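Local coordinates for MFP2b (Ascaris suum, PDB 2BJR), which enhances the polymerization of major sperm protein behind the amoeboid crawling of nematode sperm, and carries a bound zinc ion, at residues Asp22-Ala27 against Asn32-Leu37; His46-Asn51 against Arg142-Gly147. All coordinates share one frame; numbering follows the deposited sequence.

Contact 1: residues Asp22-Ala27 against Asn32-Leu37; sequences DNPVKA and NMYVAL
A single antiparallel beta bridge, with K26 and Y34 as its non-hydrogen-bonded pair, pins the loop after strand 10-15 to the start of strand 34-40 in an antiparallel sheet. Two backbone bonds frame the pair: V35 N-H donates a hydrogen bond to V25 O (3.1 Å), and A27 N-H to M33 O (2.8 Å). The touching runs, 24-27 and 33-35, point 108° apart, which fits a bridge that goes no further. The ring of Y34 packs beside the bridge. With CG anti to the carbonyl carbon (chi1 -53°), it lies alongside P24 and K26, all three side chains pointing the same way. P24, a rigid ring suited to an extended loop, sets its CG 3.7 Å from Y34 CE2. The aliphatic stem of K26 also passes the ring, then bends at chi3 so that NZ can bond Q31 O and Q270 OE1; a long lysine can pack methylenes against the ring and still carry its ammonium there. The Y34 hydroxyl itself bonds D197. Beyond the bridge, small A27 leaves room for the stem of selenomethionine M33, while V25 CG1 and V35 CG2 make a looser apolar contact at 4.3 Å. K26 CE lies 3.7 Å from Y34 OH.

Contact 2: residues His46-Asn51 against Arg142-Gly147; sequences HGRAWN and RFSHDG
R48, on strand 43-52 of the six-stranded antiparallel sheet, reaches S144 on strand 140-145, the first arm of a beta hairpin in a separate four-stranded antiparallel sheet, so that one arginine links two sheets by its side chain. Its CB already points at the second strand. CG takes the place between the backbone N and the carbonyl carbon (chi1 68°), and from there the chain runs extended through CD to NE. The side chain also touches L130 and S59. At NE the polar part begins: a weak bond runs to S144 O (3.3 Å, 137°). CZ stands 3.5 Å from that same oxygen, and NH2 makes the stronger bond to it, at 2.9 Å and 155°. One carbonyl therefore accepts from two N-H groups along one edge of the guanidinium, lying close to its plane, an arrangement that limits rotation of the group. NH1, on the other branch, comes within 3.6 Å of CZ3 of W50, two residues along its own strand. Arginine suits the place because it combines a long apolar reach with several donors. The small S144 lets the guanidinium come up to its backbone, while its OG is paired with S59 OG, giving the sheets a second link. Past S144 the hairpin turns at D146 and G147, both with positive phi as in a type I' turn, where glycine is at ease. H145 flanks the guanidinium through its backbone, CA being 4.0 Å from R48 NH2. Its ring is held from both nitrogens: NE2 bonds D150, and ND1 donates to D146 OD2 at 2.6 Å, nearly in the ring plane.

Overall arrangement
From the N terminus the chain leaves strand 10-15, and contact 1 soon closes a short loop, with only four residues between 22-27 and 32-37. Strand 34-40 then turns back into strand 43-52, its antiparallel neighbour, where contact 2 opens; 90 residues follow before 142-147 closes it. The two contacts are therefore in series, neither nested nor crossing, with centres about 12 Å apart. They meet where the two strands pair, Y34 N bonding A49 O, and just ahead of strand 34-40, where N32 OD1 accepts from N51 N. Contact 1 fixes a loop to the six-stranded sheet, and contact 2 joins that sheet to the four-stranded one. The zinc site lies away from both.

Contact 1: residues Asp22-Ala27 against Asn32-Leu37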
loop_
_atom_site.group_PDB
_atom_site.type_symbol
_atom_site.label_atom_id
_atom_site.label_comp_id
_atom_site.label_asym_id
_atom_site.label_seq_id
_atom_site.Cartn_x
_atom_site.Cartn_y
_atom_site.Cartn_z
ATOM N N ASP A 22 6.330 -10.050 7.233
ATOM C CA ASP A 22 7.112 -9.608 6.088
ATOM C C ASP A 22 6.402 -9.784 4.787
ATOM O O ASP A 22 5.684 -10.766 4.560
ATOM C CB ASP A 22 8.415 -10.401 5.968
ATOM C CG ASP A 22 9.408 -10.082 7.059
ATOM O OD1 ASP A 22 9.304 -9.101 7.834
ATOM O OD2 ASP A 22 10.371 -10.848 7.197
ATOM N N ASN A 23 6.632 -8.837 3.896
ATOM C CA ASN A 23 6.198 -8.961 2.510
ATOM C C ASN A 23 4.736 -9.406 2.225
ATOM O O ASN A 23 4.490 -10.311 1.430
ATOM C CB ASN A 23 7.161 -9.881 1.776
ATOM C CG ASN A 23 8.566 -9.355 1.828
ATOM O OD1 ASN A 23 8.891 -8.377 1.144
ATOM N ND2 ASN A 23 9.369 -9.920 2.679
ATOM N N PRO A 24 3.767 -8.742 2.831
ATOM C CA PRO A 24 2.363 -9.117 2.611
ATOM C C PRO A 24 1.890 -8.740 1.198
ATOM O O PRO A 24 2.452 -7.804 0.585
ATOM C CB PRO A 24 1.643 -8.336 3.707
ATOM C CG PRO A 24 2.456 -7.086 3.777
ATOM C CD PRO A 24 3.889 -7.595 3.728
ATOM N N VAL A 25 0.938 -9.462 0.642
ATOM C CA VAL A 25 0.524 -9.210 -0.712
ATOM C C VAL A 25 -0.681 -8.271 -0.670
ATOM O O VAL A 25 -1.711 -8.594 -0.072
ATOM C CB VAL A 25 0.218 -10.488 -1.453
ATOM C CG1 VAL A 25 -0.421 -10.197 -2.839
ATOM C CG2 VAL A 25 1.487 -11.345 -1.594
ATOM N N LYS A 26 -0.543 -7.101 -1.299
ATOM C CA LYS A 26 -1.680 -6.179 -1.443
ATOM C C LYS A 26 -2.686 -6.561 -2.480
ATOM O O LYS A 26 -2.340 -7.114 -3.503
ATOM C CB LYS A 26 -1.143 -4.783 -1.829
ATOM C CG LYS A 26 -0.108 -4.340 -0.864
ATOM C CD LYS A 26 0.218 -2.903 -1.094
ATOM C CE LYS A 26 -0.299 -1.997 -0.026
ATOM N NZ LYS A 26 0.207 -0.617 -0.326
ATOM N N ALA A 27 -3.972 -6.283 -2.238
ATOM C CA ALA A 27 -4.942 -6.262 -3.329
ATOM C C ALA A 27 -4.475 -5.279 -4.392
ATOM O O ALA A 27 -4.065 -4.179 -4.046
ATOM C CB ALA A 27 -6.245 -5.860 -2.825
ATOM N N ASN A 32 -4.222 0.078 1.126
ATOM C CA ASN A 32 -4.200 -0.457 2.466
ATOM C C ASN A 32 -5.169 -1.598 2.591
ATOM O O ASN A 32 -6.104 -1.550 3.393
ATOM C CB ASN A 32 -4.512 0.621 3.434
ATOM C CG ASN A 32 -4.373 0.195 4.905
ATOM O OD1 ASN A 32 -3.593 -0.676 5.238
ATOM N ND2 ASN A 32 -5.133 0.877 5.797
HETATM N N MSE A 33 -4.980 -2.580 1.737
HETATM C CA MSE A 33 -5.874 -3.732 1.669
HETATM C C MSE A 33 -5.010 -4.915 1.247
HETATM O O MSE A 33 -4.414 -4.873 0.172
HETATM C CB MSE A 33 -7.011 -3.487 0.674
HETATM C CG MSE A 33 -8.048 -4.575 0.653
HETATM SE SE MSE A 33 -9.530 -4.060 -0.525
HETATM C CE MSE A 33 -10.114 -2.460 0.560
ATOM N N TYR A 34 -4.978 -5.982 2.080
ATOM C CA TYR A 34 -4.090 -7.125 1.892
ATOM C C TYR A 34 -4.904 -8.426 1.878
ATOM O O TYR A 34 -5.923 -8.522 2.550
ATOM C CB TYR A 34 -3.004 -7.190 2.975
ATOM C CG TYR A 34 -2.201 -5.916 3.140
ATOM C CD1 TYR A 34 -2.682 -4.844 3.883
ATOM C CD2 TYR A 34 -0.927 -5.811 2.613
ATOM C CE1 TYR A 34 -1.947 -3.677 4.026
ATOM C CE2 TYR A 34 -0.189 -4.673 2.775
ATOM C CZ TYR A 34 -0.677 -3.632 3.473
ATOM O OH TYR A 34 0.130 -2.553 3.652
ATOM N N VAL A 35 -4.398 -9.409 1.136
ATOM C CA VAL A 35 -5.050 -10.692 0.964
ATOM C C VAL A 35 -4.907 -11.486 2.262
ATOM O O VAL A 35 -3.780 -11.764 2.732
ATOM C CB VAL A 35 -4.462 -11.490 -0.264
ATOM C CG1 VAL A 35 -5.250 -12.743 -0.473
ATOM C CG2 VAL A 35 -4.517 -10.636 -1.515
ATOM N N ALA A 36 -6.047 -11.926 2.797
ATOM C CA ALA A 36 -6.099 -12.590 4.091
ATOM C C ALA A 36 -6.929 -13.841 4.052
ATOM O O ALA A 36 -7.736 -14.065 3.150
ATOM C CB ALA A 36 -6.609 -11.681 5.166
ATOM N N LEU A 37 -6.652 -14.677 5.032
ATOM C CA LEU A 37 -7.215 -16.038 5.117
ATOM C C LEU A 37 -7.573 -16.396 6.555
ATOM O O LEU A 37 -6.818 -16.153 7.500
ATOM C CB LEU A 37 -6.201 -17.055 4.563
ATOM C CG LEU A 37 -6.539 -18.556 4.733
ATOM C CD1 LEU A 37 -7.779 -18.958 3.894
ATOM C CD2 LEU A 37 -5.286 -19.349 4.331
#

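Contact 2: residues His46-Asn51 against Arg142-Gly147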
loop_
_atom_site.group_PDB
_atom_site.type_symbol
_atom_site.label_atom_id
_atom_site.label_comp_id
_atom_site.label_asym_id
_atom_site.label_seq_id
_atom_site.Cartn_x
_atom_site.Cartn_y
_atom_site.Cartn_z
ATOM N N HIS A 46 -11.383 -16.698 2.308
ATOM C CA HIS A 46 -10.549 -15.499 2.146
ATOM C C HIS A 46 -11.292 -14.214 2.523
ATOM O O HIS A 46 -12.530 -14.193 2.535
ATOM C CB HIS A 46 -9.965 -15.474 0.730
ATOM C CG HIS A 46 -8.986 -16.564 0.496
ATOM N ND1 HIS A 46 -9.329 -17.718 -0.154
ATOM C CD2 HIS A 46 -7.671 -16.677 0.805
ATOM C CE1 HIS A 46 -8.279 -18.527 -0.193
ATOM N NE2 HIS A 46 -7.255 -17.916 0.369
ATOM N N GLY A 47 -10.521 -13.166 2.824
ATOM C CA GLY A 47 -11.026 -11.898 3.288
ATOM C C GLY A 47 -9.898 -10.898 3.108
ATOM O O GLY A 47 -9.000 -11.087 2.254
ATOM N N ARG A 48 -9.925 -9.874 3.932
ATOM C CA ARG A 48 -9.037 -8.757 3.785
ATOM C C ARG A 48 -8.508 -8.280 5.114
ATOM O O ARG A 48 -9.198 -8.335 6.146
ATOM C CB ARG A 48 -9.721 -7.655 2.963
ATOM C CG ARG A 48 -10.889 -6.984 3.639
ATOM C CD ARG A 48 -11.915 -6.316 2.681
ATOM N NE ARG A 48 -13.139 -5.908 3.415
ATOM C CZ ARG A 48 -13.162 -4.858 4.188
ATOM N NH1 ARG A 48 -12.071 -4.150 4.314
ATOM N NH2 ARG A 48 -14.231 -4.512 4.889
ATOM N N ALA A 49 -7.264 -7.807 5.103
ATOM C CA ALA A 49 -6.655 -7.183 6.230
ATOM C C ALA A 49 -6.210 -5.775 5.841
ATOM O O ALA A 49 -6.090 -5.465 4.631
ATOM C CB ALA A 49 -5.462 -7.985 6.679
ATOM N N TRP A 50 -6.018 -4.941 6.851
ATOM C CA TRP A 50 -5.539 -3.562 6.646
ATOM C C TRP A 50 -4.814 -3.062 7.854
ATOM O O TRP A 50 -4.902 -3.638 8.935
ATOM C CB TRP A 50 -6.676 -2.624 6.272
ATOM C CG TRP A 50 -7.719 -2.383 7.356
ATOM C CD1 TRP A 50 -7.722 -1.374 8.268
ATOM C CD2 TRP A 50 -8.884 -3.161 7.623
ATOM N NE1 TRP A 50 -8.822 -1.469 9.087
ATOM C CE2 TRP A 50 -9.557 -2.557 8.707
ATOM C CE3 TRP A 50 -9.444 -4.316 7.050
ATOM C CZ2 TRP A 50 -10.759 -3.067 9.244
ATOM C CZ3 TRP A 50 -10.638 -4.827 7.592
ATOM C CH2 TRP A 50 -11.289 -4.181 8.656
ATOM N N ASN A 51 -4.004 -2.036 7.642
ATOM C CA ASN A 51 -3.274 -1.380 8.675
ATOM C C ASN A 51 -4.125 -0.320 9.395
ATOM O O ASN A 51 -4.648 0.594 8.751
ATOM C CB ASN A 51 -2.080 -0.663 8.023
ATOM C CG ASN A 51 -1.153 0.015 9.023
ATOM O OD1 ASN A 51 -1.570 0.495 10.099
ATOM N ND2 ASN A 51 0.116 0.184 8.589
ATOM N N ARG A 142 -18.442 -13.314 -2.057
ATOM C CA ARG A 142 -18.906 -12.667 -0.875
ATOM C C ARG A 142 -17.894 -11.635 -0.400
ATOM O O ARG A 142 -16.693 -11.899 -0.385
ATOM C CB ARG A 142 -19.040 -13.667 0.244
ATOM C CG ARG A 142 -20.239 -14.535 0.079
ATOM C CD ARG A 142 -20.265 -15.578 1.172
ATOM N NE ARG A 142 -21.549 -16.273 1.155
ATOM C CZ ARG A 142 -21.812 -17.327 0.408
ATOM N NH1 ARG A 142 -20.894 -17.823 -0.394
ATOM N NH2 ARG A 142 -23.017 -17.887 0.452
ATOM N N PHE A 143 -18.421 -10.503 0.036
ATOM C CA PHE A 143 -17.626 -9.361 0.481
ATOM C C PHE A 143 -18.175 -8.837 1.779
ATOM O O PHE A 143 -19.388 -8.603 1.889
ATOM C CB PHE A 143 -17.659 -8.251 -0.579
ATOM C CG PHE A 143 -17.238 -8.711 -1.948
ATOM C CD1 PHE A 143 -18.159 -9.270 -2.822
ATOM C CD2 PHE A 143 -15.918 -8.623 -2.350
ATOM C CE1 PHE A 143 -17.768 -9.707 -4.066
ATOM C CE2 PHE A 143 -15.523 -9.081 -3.569
ATOM C CZ PHE A 143 -16.422 -9.607 -4.431
ATOM N N SER A 144 -17.322 -8.654 2.777
ATOM C CA SER A 144 -17.792 -8.194 4.076
ATOM C C SER A 144 -17.483 -6.695 4.241
ATOM O O SER A 144 -16.381 -6.261 3.938
ATOM C CB SER A 144 -17.182 -9.025 5.211
ATOM O OG SER A 144 -15.770 -9.104 5.154
ATOM N N HIS A 145 -18.445 -5.926 4.742
ATOM C CA HIS A 145 -18.217 -4.495 4.969
ATOM C C HIS A 145 -19.381 -3.918 5.750
ATOM O O HIS A 145 -20.515 -4.405 5.594
ATOM C CB HIS A 145 -18.182 -3.787 3.637
ATOM C CG HIS A 145 -19.471 -3.865 2.885
ATOM N ND1 HIS A 145 -20.324 -2.790 2.801
ATOM C CD2 HIS A 145 -20.074 -4.885 2.217
ATOM C CE1 HIS A 145 -21.393 -3.139 2.106
ATOM N NE2 HIS A 145 -21.270 -4.406 1.741
ATOM N N ASP A 146 -19.125 -2.885 6.538
ATOM C CA ASP A 146 -20.215 -2.140 7.194
ATOM C C ASP A 146 -21.155 -3.073 7.970
ATOM O O ASP A 146 -22.372 -2.817 8.053
ATOM C CB ASP A 146 -21.016 -1.360 6.149
ATOM C CG ASP A 146 -20.131 -0.403 5.289
ATOM O OD1 ASP A 146 -19.447 0.448 5.920
ATOM O OD2 ASP A 146 -19.997 -0.464 4.016
ATOM N N GLY A 147 -20.618 -4.148 8.537
ATOM C CA GLY A 147 -21.426 -5.102 9.294
ATOM C C GLY A 147 -22.322 -5.991 8.455
ATOM O O GLY A 147 -23.173 -6.710 9.013
#